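Local coordinates for 462aa long hypothetical selenium-binding protein (Sulfolobus tokodaii, PDB 2ECE), which is of unknown function but, as a beta-propeller of the selenium-binding protein family, may bind selenium, at residues Leu222-Phe232 / His242-Ala253; Asp186-Trp194 / Val203-Asn211. All blocks are in the same frame, centred on the assembly; numbering follows the deposited sequence.

Contact 1: residues Leu222-Phe232 / His242-Ala253; sequences LKDRYGNRIHF and HSLTLGEENRMA
Arg251 reaches from the start of strand 250-258 to the short helix 222-225 and spends its guanidinium on backbone carbonyls. Its chain bends at chi2 (-64°), which turns the flat group edge-on to the helix. There NH2 meets Lys223 O at 3.0 Å, in the carbonyl plane and on a lone pair, while NE makes only weak bonds to Leu222 O and Lys223 O. NH1 faces back into its own segment: it donates to Glu248 O in the turn 247-250 and, at 2.8 Å, to Asn250 O, arriving from above that carbonyl's plane. Met252 lies alongside Tyr226, both pointing the same way, with its CE over one ring face and its SD oblique, 5.1 Å from the centroid of the Tyr226 ring, a Met-aromatic contact. Leu222 crosses this methionine at about a right angle, CD2 to CE 3.7 Å.

Strands 229-234 and 239-245 pair as an antiparallel hairpin. Ile230, Phe232 and Leu244 share one face, Phe232 CE2 resting 3.6 Å from Leu244 CD1. On the other face, where a bend at chi3 (74°) swings the Arg229 guanidinium round, His231 points its edge at one face of that group, with CE1 3.6 Å above its plane, over the centre. His231 is held by Glu206 through NE2. Arg229 NH2 sends a weak bond to Ser243 OG, but the stronger partner is Asp186. With four carbonyl oxygens, of Leu222, Lys223, Glu248 and Asn250, round its guanidinium, Arg251 probably keeps its charge, tolerating Lys223 NZ 4.4 Å from NH2, and ties this helix to the turn between two propeller sheets.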
loop_
_atom_site.group_PDB
_atom_site.type_symbol
_atom_site.label_atom_id
_atom_site.label_comp_id
_atom_site.label_asym_id
_atom_site.label_seq_id
_atom_site.Cartn_x
_atom_site.Cartn_y
_atom_site.Cartn_z
ATOM N N LEU A 222 -17.183 11.454 -7.965
ATOM C CA LEU A 222 -16.847 11.564 -6.551
ATOM C C LEU A 222 -17.972 11.421 -5.533
ATOM O O LEU A 222 -17.890 10.583 -4.635
ATOM C CB LEU A 222 -16.100 12.871 -6.296
ATOM C CG LEU A 222 -14.597 12.817 -6.567
ATOM C CD1 LEU A 222 -13.992 14.202 -6.426
ATOM C CD2 LEU A 222 -13.946 11.845 -5.588
ATOM N N LYS A 223 -19.022 12.221 -5.665
ATOM C CA LYS A 223 -20.120 12.166 -4.707
ATOM C C LYS A 223 -20.853 10.833 -4.574
ATOM O O LYS A 223 -21.073 10.361 -3.460
ATOM C CB LYS A 223 -21.136 13.279 -4.996
ATOM C CG LYS A 223 -22.431 13.156 -4.196
ATOM C CD LYS A 223 -23.260 14.435 -4.249
ATOM C CE LYS A 223 -22.995 15.315 -3.031
ATOM N NZ LYS A 223 -23.447 14.664 -1.761
ATOM N N ASP A 224 -21.223 10.216 -5.691
ATOM C CA ASP A 224 -21.970 8.966 -5.617
ATOM C C ASP A 224 -21.220 7.668 -5.898
ATOM O O ASP A 224 -21.743 6.596 -5.614
ATOM C CB ASP A 224 -23.182 9.017 -6.554
ATOM C CG ASP A 224 -23.995 10.279 -6.385
ATOM O OD1 ASP A 224 -24.265 10.660 -5.225
ATOM O OD2 ASP A 224 -24.367 10.885 -7.415
ATOM N N ARG A 225 -20.008 7.739 -6.437
ATOM C CA ARG A 225 -19.298 6.505 -6.758
ATOM C C ARG A 225 -18.062 6.151 -5.934
ATOM O O ARG A 225 -17.504 5.067 -6.099
ATOM C CB ARG A 225 -18.950 6.492 -8.246
ATOM C CG ARG A 225 -20.148 6.830 -9.119
ATOM C CD ARG A 225 -19.913 6.527 -10.585
ATOM N NE ARG A 225 -21.002 7.056 -11.402
ATOM C CZ ARG A 225 -21.225 6.714 -12.665
ATOM N NH1 ARG A 225 -20.433 5.836 -13.267
ATOM N NH2 ARG A 225 -22.242 7.255 -13.327
ATOM N N TYR A 226 -17.630 7.048 -5.052
ATOM C CA TYR A 226 -16.467 6.763 -4.220
ATOM C C TYR A 226 -16.906 6.610 -2.767
ATOM O O TYR A 226 -17.868 7.243 -2.332
ATOM C CB TYR A 226 -15.425 7.874 -4.388
ATOM C CG TYR A 226 -14.671 7.779 -5.701
ATOM C CD1 TYR A 226 -13.447 7.112 -5.777
ATOM C CD2 TYR A 226 -15.204 8.310 -6.878
ATOM C CE1 TYR A 226 -12.770 6.971 -6.989
ATOM C CE2 TYR A 226 -14.536 8.175 -8.098
ATOM C CZ TYR A 226 -13.319 7.502 -8.145
ATOM O OH TYR A 226 -12.660 7.352 -9.343
ATOM N N GLY A 227 -16.210 5.766 -2.013
ATOM C CA GLY A 227 -16.608 5.538 -0.636
ATOM C C GLY A 227 -15.883 6.329 0.433
ATOM O O GLY A 227 -14.894 7.008 0.159
ATOM N N ASN A 228 -16.385 6.236 1.660
ATOM C CA ASN A 228 -15.780 6.930 2.785
ATOM C C ASN A 228 -16.029 6.210 4.103
ATOM O O ASN A 228 -16.045 6.835 5.165
ATOM C CB ASN A 228 -16.304 8.371 2.871
ATOM C CG ASN A 228 -17.806 8.444 3.077
ATOM O OD1 ASN A 228 -18.356 9.531 3.270
ATOM N ND2 ASN A 228 -18.475 7.297 3.035
ATOM N N ARG A 229 -16.201 4.889 4.036
ATOM C CA ARG A 229 -16.460 4.090 5.227
ATOM C C ARG A 229 -15.365 3.070 5.524
ATOM O O ARG A 229 -14.677 2.599 4.617
ATOM C CB ARG A 229 -17.772 3.315 5.064
ATOM C CG ARG A 229 -18.936 4.122 4.530
ATOM C CD ARG A 229 -19.963 3.194 3.882
ATOM N NE ARG A 229 -20.744 2.430 4.846
ATOM C CZ ARG A 229 -21.467 1.359 4.537
ATOM N NH1 ARG A 229 -21.504 0.916 3.286
ATOM N NH2 ARG A 229 -22.165 0.736 5.475
ATOM N N ILE A 230 -15.216 2.743 6.806
ATOM C CA ILE A 230 -14.283 1.715 7.249
ATOM C C ILE A 230 -15.216 0.651 7.828
ATOM O O ILE A 230 -16.167 0.969 8.550
ATOM C CB ILE A 230 -13.295 2.208 8.342
ATOM C CG1 ILE A 230 -12.553 1.009 8.946
ATOM C CG2 ILE A 230 -14.032 2.969 9.426
ATOM C CD1 ILE A 230 -11.383 1.390 9.863
ATOM N N HIS A 231 -14.966 -0.605 7.488
ATOM C CA HIS A 231 -15.805 -1.697 7.959
ATOM C C HIS A 231 -15.058 -2.552 8.970
ATOM O O HIS A 231 -13.889 -2.890 8.761
ATOM C CB HIS A 231 -16.231 -2.566 6.773
ATOM C CG HIS A 231 -16.997 -1.821 5.725
ATOM N ND1 HIS A 231 -18.373 -1.721 5.736
ATOM C CD2 HIS A 231 -16.579 -1.137 4.632
ATOM C CE1 HIS A 231 -18.768 -1.012 4.693
ATOM N NE2 HIS A 231 -17.701 -0.645 4.008
ATOM N N PHE A 232 -15.735 -2.891 10.062
ATOM C CA PHE A 232 -15.152 -3.726 11.107
ATOM C C PHE A 232 -15.794 -5.100 11.027
ATOM O O PHE A 232 -17.022 -5.219 11.030
ATOM C CB PHE A 232 -15.402 -3.095 12.477
ATOM C CG PHE A 232 -14.801 -1.732 12.614
ATOM C CD1 PHE A 232 -13.436 -1.584 12.821
ATOM C CD2 PHE A 232 -15.586 -0.593 12.443
ATOM C CE1 PHE A 232 -12.851 -0.320 12.845
ATOM C CE2 PHE A 232 -15.012 0.677 12.467
ATOM C CZ PHE A 232 -13.641 0.812 12.667
ATOM N N HIS A 242 -19.718 -3.855 12.052
ATOM C CA HIS A 242 -19.973 -2.424 12.178
ATOM C C HIS A 242 -19.216 -1.658 11.101
ATOM O O HIS A 242 -18.314 -2.197 10.462
ATOM C CB HIS A 242 -19.546 -1.948 13.580
ATOM C CG HIS A 242 -19.935 -0.536 13.896
ATOM N ND1 HIS A 242 -21.231 -0.077 13.793
ATOM C CD2 HIS A 242 -19.201 0.512 14.345
ATOM C CE1 HIS A 242 -21.279 1.192 14.163
ATOM N NE2 HIS A 242 -20.061 1.573 14.502
ATOM N N SER A 243 -19.608 -0.406 10.890
ATOM C CA SER A 243 -18.955 0.448 9.911
ATOM C C SER A 243 -19.067 1.885 10.405
ATOM O O SER A 243 -20.013 2.233 11.112
ATOM C CB SER A 243 -19.625 0.318 8.539
ATOM O OG SER A 243 -20.787 1.124 8.460
ATOM N N LEU A 244 -18.092 2.707 10.044
ATOM C CA LEU A 244 -18.086 4.106 10.438
ATOM C C LEU A 244 -17.789 4.941 9.206
ATOM O O LEU A 244 -17.029 4.522 8.329
ATOM C CB LEU A 244 -17.013 4.359 11.505
ATOM C CG LEU A 244 -17.232 3.775 12.899
ATOM C CD1 LEU A 244 -15.952 3.933 13.724
ATOM C CD2 LEU A 244 -18.403 4.488 13.573
ATOM N N THR A 245 -18.410 6.107 9.124
ATOM C CA THR A 245 -18.190 7.003 8.000
ATOM C C THR A 245 -17.138 8.018 8.428
ATOM O O THR A 245 -17.262 8.633 9.485
ATOM C CB THR A 245 -19.504 7.696 7.614
ATOM O OG1 THR A 245 -20.408 6.712 7.098
ATOM C CG2 THR A 245 -19.273 8.758 6.560
ATOM N N LEU A 246 -16.099 8.180 7.617
ATOM C CA LEU A 246 -15.008 9.096 7.934
ATOM C C LEU A 246 -15.208 10.487 7.333
ATOM O O LEU A 246 -14.414 10.941 6.508
ATOM C CB LEU A 246 -13.688 8.493 7.449
ATOM C CG LEU A 246 -13.524 7.044 7.930
ATOM C CD1 LEU A 246 -12.273 6.422 7.345
ATOM C CD2 LEU A 246 -13.482 7.021 9.454
ATOM N N GLY A 247 -16.272 11.160 7.764
ATOM C CA GLY A 247 -16.571 12.488 7.263
ATOM C C GLY A 247 -17.518 12.407 6.080
ATOM O O GLY A 247 -17.146 11.898 5.020
ATOM N N GLU A 248 -18.744 12.902 6.253
ATOM C CA GLU A 248 -19.738 12.868 5.176
ATOM C C GLU A 248 -19.200 13.438 3.871
ATOM O O GLU A 248 -19.562 12.973 2.793
ATOM C CB GLU A 248 -20.990 13.669 5.550
ATOM C CG GLU A 248 -22.070 12.933 6.331
ATOM C CD GLU A 248 -23.262 13.842 6.625
ATOM O OE1 GLU A 248 -23.043 15.065 6.772
ATOM O OE2 GLU A 248 -24.406 13.345 6.721
ATOM N N GLU A 249 -18.334 14.442 3.970
ATOM C CA GLU A 249 -17.796 15.091 2.779
ATOM C C GLU A 249 -16.496 14.523 2.215
ATOM O O GLU A 249 -16.022 14.987 1.178
ATOM C CB GLU A 249 -17.601 16.590 3.043
ATOM C CG GLU A 249 -16.287 16.935 3.735
ATOM C CD GLU A 249 -16.288 16.648 5.229
ATOM O OE1 GLU A 249 -17.146 15.876 5.706
ATOM O OE2 GLU A 249 -15.412 17.194 5.929
ATOM N N ASN A 250 -15.908 13.533 2.879
ATOM C CA ASN A 250 -14.651 12.965 2.385
ATOM C C ASN A 250 -14.858 11.787 1.442
ATOM O O ASN A 250 -15.868 11.088 1.518
ATOM C CB ASN A 250 -13.761 12.527 3.554
ATOM C CG ASN A 250 -13.409 13.676 4.481
ATOM O OD1 ASN A 250 -12.966 14.733 4.035
ATOM N ND2 ASN A 250 -13.598 13.468 5.782
ATOM N N ARG A 251 -13.894 11.572 0.555
ATOM C CA ARG A 251 -13.960 10.470 -0.396
ATOM C C ARG A 251 -12.616 9.747 -0.544
ATOM O O ARG A 251 -11.547 10.349 -0.457
ATOM C CB ARG A 251 -14.433 10.978 -1.763
ATOM C CG ARG A 251 -15.879 11.466 -1.780
ATOM C CD ARG A 251 -16.850 10.332 -1.486
ATOM N NE ARG A 251 -18.247 10.743 -1.614
ATOM C CZ ARG A 251 -18.919 11.441 -0.700
ATOM N NH1 ARG A 251 -18.324 11.811 0.427
ATOM N NH2 ARG A 251 -20.190 11.771 -0.918
ATOM N N MET A 252 -12.710 8.447 -0.789
ATOM C CA MET A 252 -11.572 7.566 -0.951
ATOM C C MET A 252 -10.949 7.230 0.410
ATOM O O MET A 252 -9.973 7.853 0.839
ATOM C CB MET A 252 -10.529 8.216 -1.864
ATOM C CG MET A 252 -11.034 8.517 -3.280
ATOM S SD MET A 252 -9.743 9.045 -4.425
ATOM C CE MET A 252 -10.676 10.105 -5.574
ATOM N N ALA A 253 -11.440 6.146 1.008
ATOM C CA ALA A 253 -10.943 5.658 2.287
ATOM C C ALA A 253 -9.955 4.577 1.828
ATOM O O ALA A 253 -10.385 3.445 1.560
ATOM C CB ALA A 253 -12.095 5.050 3.100
#

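Contact 2: residues Asp186-Trp194 / Val203-Asn211; sequences DQYLAYDFW and VSSEWAVPN
Tyr191 and Trp207 meet obliquely, the Tyr191 ring at 75° to the five-membered ring of Trp207: Tyr191 CE2 sits 3.5 Å above one face of the indole, toward its rim, while CD2 presses on Trp207 CB at 3.4 Å. In each, CG is anti to the backbone N (chi1 -179° and -171°), which carries both rings off the same side of the paired chains. Beside them Ser205 OG lies at the edge of the Tyr191 ring, in its plane, and accepts from Asp192 N at 2.9 Å. Leu189 packs CB on Glu206 CB and CD1 on Val209 CG1, where Tyr188 CE1 also touches.

The backbone holds these groups in place. Trp207 N bonds to Ala190 O from above the carbonyl plane; Ser205 N bonds to Asp192 O, and Trp194 and Val203 exchange a reciprocal pair. Two waters bridge the chains: one links Leu189 O, Ser204 OG and Ser205 O, and the other accepts from Leu189 N and donates to Glu206 OE2 2.7 Å away.

Outside the hairpin, Asp192 takes bonds from Thr142 and Leu256 N, Ser205 OG pairs with Leu254 O, Ser204 OG with Trp233 and Glu206 OE2 with His231. Strands 193-196 and 201-204 open their four-stranded propeller sheet, with strand 229-234 next to 201-204, strand 150-154 against Phe193, strand 250-258 against Tyr191 and Trp207, and helix 210-213 starting just after Val209.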
loop_
_atom_site.group_PDB
_atom_site.type_symbol
_atom_site.label_atom_id
_atom_site.label_comp_id
_atom_site.label_asym_id
_atom_site.label_seq_id
_atom_site.Cartn_x
_atom_site.Cartn_y
_atom_site.Cartn_z
ATOM N N ASP A 186 -24.001 -4.456 4.544
ATOM C CA ASP A 186 -24.160 -3.588 3.390
ATOM C C ASP A 186 -22.842 -3.105 2.794
ATOM O O ASP A 186 -22.801 -2.109 2.074
ATOM C CB ASP A 186 -25.074 -2.399 3.720
ATOM C CG ASP A 186 -24.446 -1.401 4.676
ATOM O OD1 ASP A 186 -25.075 -0.341 4.886
ATOM O OD2 ASP A 186 -23.347 -1.660 5.215
ATOM N N GLN A 187 -21.757 -3.813 3.087
ATOM C CA GLN A 187 -20.462 -3.450 2.513
ATOM C C GLN A 187 -20.554 -3.767 1.021
ATOM O O GLN A 187 -21.031 -4.837 0.635
ATOM C CB GLN A 187 -19.333 -4.263 3.157
ATOM C CG GLN A 187 -17.992 -4.155 2.423
ATOM C CD GLN A 187 -17.827 -5.221 1.348
ATOM O OE1 GLN A 187 -17.318 -4.954 0.256
ATOM N NE2 GLN A 187 -18.244 -6.437 1.660
ATOM N N TYR A 188 -20.099 -2.843 0.185
ATOM C CA TYR A 188 -20.156 -3.038 -1.261
ATOM C C TYR A 188 -18.818 -2.670 -1.905
ATOM O O TYR A 188 -18.271 -3.431 -2.710
ATOM C CB TYR A 188 -21.303 -2.193 -1.827
ATOM C CG TYR A 188 -21.516 -2.289 -3.318
ATOM C CD1 TYR A 188 -20.891 -1.398 -4.189
ATOM C CD2 TYR A 188 -22.369 -3.256 -3.860
ATOM C CE1 TYR A 188 -21.106 -1.458 -5.562
ATOM C CE2 TYR A 188 -22.589 -3.328 -5.236
ATOM C CZ TYR A 188 -21.956 -2.424 -6.078
ATOM O OH TYR A 188 -22.169 -2.485 -7.434
ATOM N N LEU A 189 -18.291 -1.510 -1.539
ATOM C CA LEU A 189 -17.008 -1.042 -2.051
ATOM C C LEU A 189 -15.855 -1.687 -1.274
ATOM O O LEU A 189 -16.053 -2.229 -0.186
ATOM C CB LEU A 189 -16.923 0.479 -1.917
ATOM C CG LEU A 189 -17.161 1.387 -3.133
ATOM C CD1 LEU A 189 -18.040 0.727 -4.180
ATOM C CD2 LEU A 189 -17.764 2.693 -2.636
ATOM N N ALA A 190 -14.651 -1.623 -1.835
ATOM C CA ALA A 190 -13.477 -2.201 -1.188
ATOM C C ALA A 190 -12.224 -1.489 -1.679
ATOM O O ALA A 190 -12.296 -0.620 -2.554
ATOM C CB ALA A 190 -13.372 -3.703 -1.524
ATOM N N TYR A 191 -11.088 -1.833 -1.073
ATOM C CA TYR A 191 -9.790 -1.296 -1.499
ATOM C C TYR A 191 -8.657 -1.986 -0.738
ATOM O O TYR A 191 -8.002 -2.888 -1.259
ATOM C CB TYR A 191 -9.700 0.196 -1.221
ATOM C CG TYR A 191 -8.390 0.809 -1.674
ATOM C CD1 TYR A 191 -7.363 1.119 -0.774
ATOM C CD2 TYR A 191 -8.154 1.012 -3.032
ATOM C CE1 TYR A 191 -6.124 1.613 -1.235
ATOM C CE2 TYR A 191 -6.938 1.497 -3.497
ATOM C CZ TYR A 191 -5.930 1.794 -2.600
ATOM O OH TYR A 191 -4.738 2.273 -3.081
ATOM N N ASP A 192 -8.581 -1.702 0.555
ATOM C CA ASP A 192 -7.510 -2.266 1.377
ATOM C C ASP A 192 -8.130 -2.975 2.568
ATOM O O ASP A 192 -9.340 -2.914 2.778
ATOM C CB ASP A 192 -6.538 -1.162 1.853
ATOM C CG ASP A 192 -5.317 -1.728 2.571
ATOM O OD1 ASP A 192 -4.773 -2.755 2.104
ATOM O OD2 ASP A 192 -4.892 -1.139 3.589
ATOM N N PHE A 193 -7.303 -3.666 3.336
ATOM C CA PHE A 193 -7.775 -4.372 4.516
ATOM C C PHE A 193 -6.581 -4.808 5.331
ATOM O O PHE A 193 -5.470 -4.896 4.822
ATOM C CB PHE A 193 -8.566 -5.635 4.136
ATOM C CG PHE A 193 -7.693 -6.803 3.702
ATOM C CD1 PHE A 193 -7.187 -6.877 2.403
ATOM C CD2 PHE A 193 -7.363 -7.816 4.603
ATOM C CE1 PHE A 193 -6.364 -7.945 2.008
ATOM C CE2 PHE A 193 -6.540 -8.889 4.217
ATOM C CZ PHE A 193 -6.040 -8.952 2.917
ATOM N N TRP A 194 -6.818 -5.051 6.610
ATOM C CA TRP A 194 -5.796 -5.590 7.483
ATOM C C TRP A 194 -6.487 -6.121 8.727
ATOM O O TRP A 194 -7.709 -6.274 8.737
ATOM C CB TRP A 194 -4.684 -4.588 7.835
ATOM C CG TRP A 194 -3.380 -5.345 7.994
ATOM C CD1 TRP A 194 -3.254 -6.698 8.165
ATOM C CD2 TRP A 194 -2.039 -4.821 7.980
ATOM N NE1 TRP A 194 -1.929 -7.049 8.253
ATOM C CE2 TRP A 194 -1.160 -5.922 8.143
ATOM C CE3 TRP A 194 -1.493 -3.536 7.842
ATOM C CZ2 TRP A 194 0.233 -5.778 8.178
ATOM C CZ3 TRP A 194 -0.096 -3.392 7.878
ATOM C CH2 TRP A 194 0.745 -4.510 8.043
ATOM N N VAL A 203 -10.433 -5.189 9.296
ATOM C CA VAL A 203 -10.960 -3.896 8.885
ATOM C C VAL A 203 -10.751 -3.804 7.384
ATOM O O VAL A 203 -9.739 -4.284 6.870
ATOM C CB VAL A 203 -10.206 -2.740 9.597
ATOM C CG1 VAL A 203 -10.521 -2.758 11.081
ATOM C CG2 VAL A 203 -8.702 -2.896 9.393
ATOM N N SER A 204 -11.708 -3.209 6.681
ATOM C CA SER A 204 -11.620 -3.054 5.234
ATOM C C SER A 204 -12.052 -1.636 4.868
ATOM O O SER A 204 -12.852 -1.021 5.586
ATOM C CB SER A 204 -12.521 -4.083 4.531
ATOM O OG SER A 204 -13.891 -3.897 4.867
ATOM N N SER A 205 -11.531 -1.126 3.753
ATOM C CA SER A 205 -11.836 0.241 3.318
ATOM C C SER A 205 -12.637 0.347 2.016
ATOM O O SER A 205 -13.223 -0.632 1.558
ATOM C CB SER A 205 -10.532 1.040 3.199
ATOM O OG SER A 205 -9.627 0.407 2.314
ATOM N N GLU A 206 -12.660 1.539 1.421
ATOM C CA GLU A 206 -13.439 1.745 0.196
ATOM C C GLU A 206 -12.869 2.788 -0.766
ATOM O O GLU A 206 -12.601 3.929 -0.382
ATOM C CB GLU A 206 -14.869 2.193 0.528
ATOM C CG GLU A 206 -15.647 1.383 1.561
ATOM C CD GLU A 206 -17.037 1.979 1.797
ATOM O OE1 GLU A 206 -17.181 3.205 1.621
ATOM O OE2 GLU A 206 -17.977 1.239 2.166
ATOM N N TRP A 207 -12.703 2.390 -2.024
ATOM C CA TRP A 207 -12.232 3.308 -3.049
ATOM C C TRP A 207 -13.422 3.467 -3.996
ATOM O O TRP A 207 -14.272 4.322 -3.773
ATOM C CB TRP A 207 -11.017 2.737 -3.780
ATOM C CG TRP A 207 -10.340 3.715 -4.709
ATOM C CD1 TRP A 207 -10.350 5.082 -4.618
ATOM C CD2 TRP A 207 -9.472 3.394 -5.806
ATOM N NE1 TRP A 207 -9.536 5.629 -5.585
ATOM C CE2 TRP A 207 -8.984 4.618 -6.326
ATOM C CE3 TRP A 207 -9.052 2.195 -6.395
ATOM C CZ2 TRP A 207 -8.101 4.673 -7.409
ATOM C CZ3 TRP A 207 -8.172 2.250 -7.474
ATOM C CH2 TRP A 207 -7.706 3.481 -7.968
ATOM N N ALA A 208 -13.493 2.620 -5.021
ATOM C CA ALA A 208 -14.588 2.641 -5.991
ATOM C C ALA A 208 -14.460 1.357 -6.801
ATOM O O ALA A 208 -13.422 0.708 -6.739
ATOM C CB ALA A 208 -14.470 3.859 -6.903
ATOM N N VAL A 209 -15.499 0.981 -7.547
ATOM C CA VAL A 209 -15.432 -0.243 -8.342
ATOM C C VAL A 209 -14.593 -0.028 -9.597
ATOM O O VAL A 209 -14.344 1.108 -10.000
ATOM C CB VAL A 209 -16.838 -0.741 -8.763
ATOM C CG1 VAL A 209 -17.705 -0.953 -7.530
ATOM C CG2 VAL A 209 -17.478 0.241 -9.730
ATOM N N PRO A 210 -14.130 -1.123 -10.222
ATOM C CA PRO A 210 -13.313 -1.058 -11.437
ATOM C C PRO A 210 -13.891 -0.164 -12.526
ATOM O O PRO A 210 -13.196 0.692 -13.075
ATOM C CB PRO A 210 -13.240 -2.518 -11.873
ATOM C CG PRO A 210 -13.179 -3.224 -10.554
ATOM C CD PRO A 210 -14.271 -2.517 -9.770
ATOM N N ASN A 211 -15.166 -0.361 -12.841
ATOM C CA ASN A 211 -15.796 0.435 -13.883
ATOM C C ASN A 211 -15.816 1.929 -13.583
ATOM O O ASN A 211 -16.108 2.737 -14.464
ATOM C CB ASN A 211 -17.210 -0.090 -14.169
ATOM C CG ASN A 211 -17.186 -1.468 -14.806
ATOM O OD1 ASN A 211 -16.185 -1.854 -15.407
ATOM N ND2 ASN A 211 -18.284 -2.211 -14.686
HETATM O O HOH W 1 -14.550 -2.866 2.221
HETATM O O HOH W 2 -19.612 -0.035 0.491
#

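Overall arrangement
Contacts 1 and 2 follow each other in the chain and supply the two hairpins of a single four-stranded propeller sheet, joined where strand 201-204 pairs with 229-234. Contact 1 runs on into the next sheet through strand 250-258. Their centres lie 10 Å apart, about 18 Å and 14 Å from the centre of the chain. Polar groups cross the seam: Glu206 OE2 is 2.6 Å from His231 NE2, probably a hydrogen bond, and Glu206 OE1 accepts from Arg229 N. The carboxylate of Glu206 ties water in contact 2 to the histidine of contact 1. Asp186 OD2 forms a salt bridge to Arg229 NH2 at 2.7 Å. Tyr226 also meets the Trp207 ring, and Met252 touches the same indole.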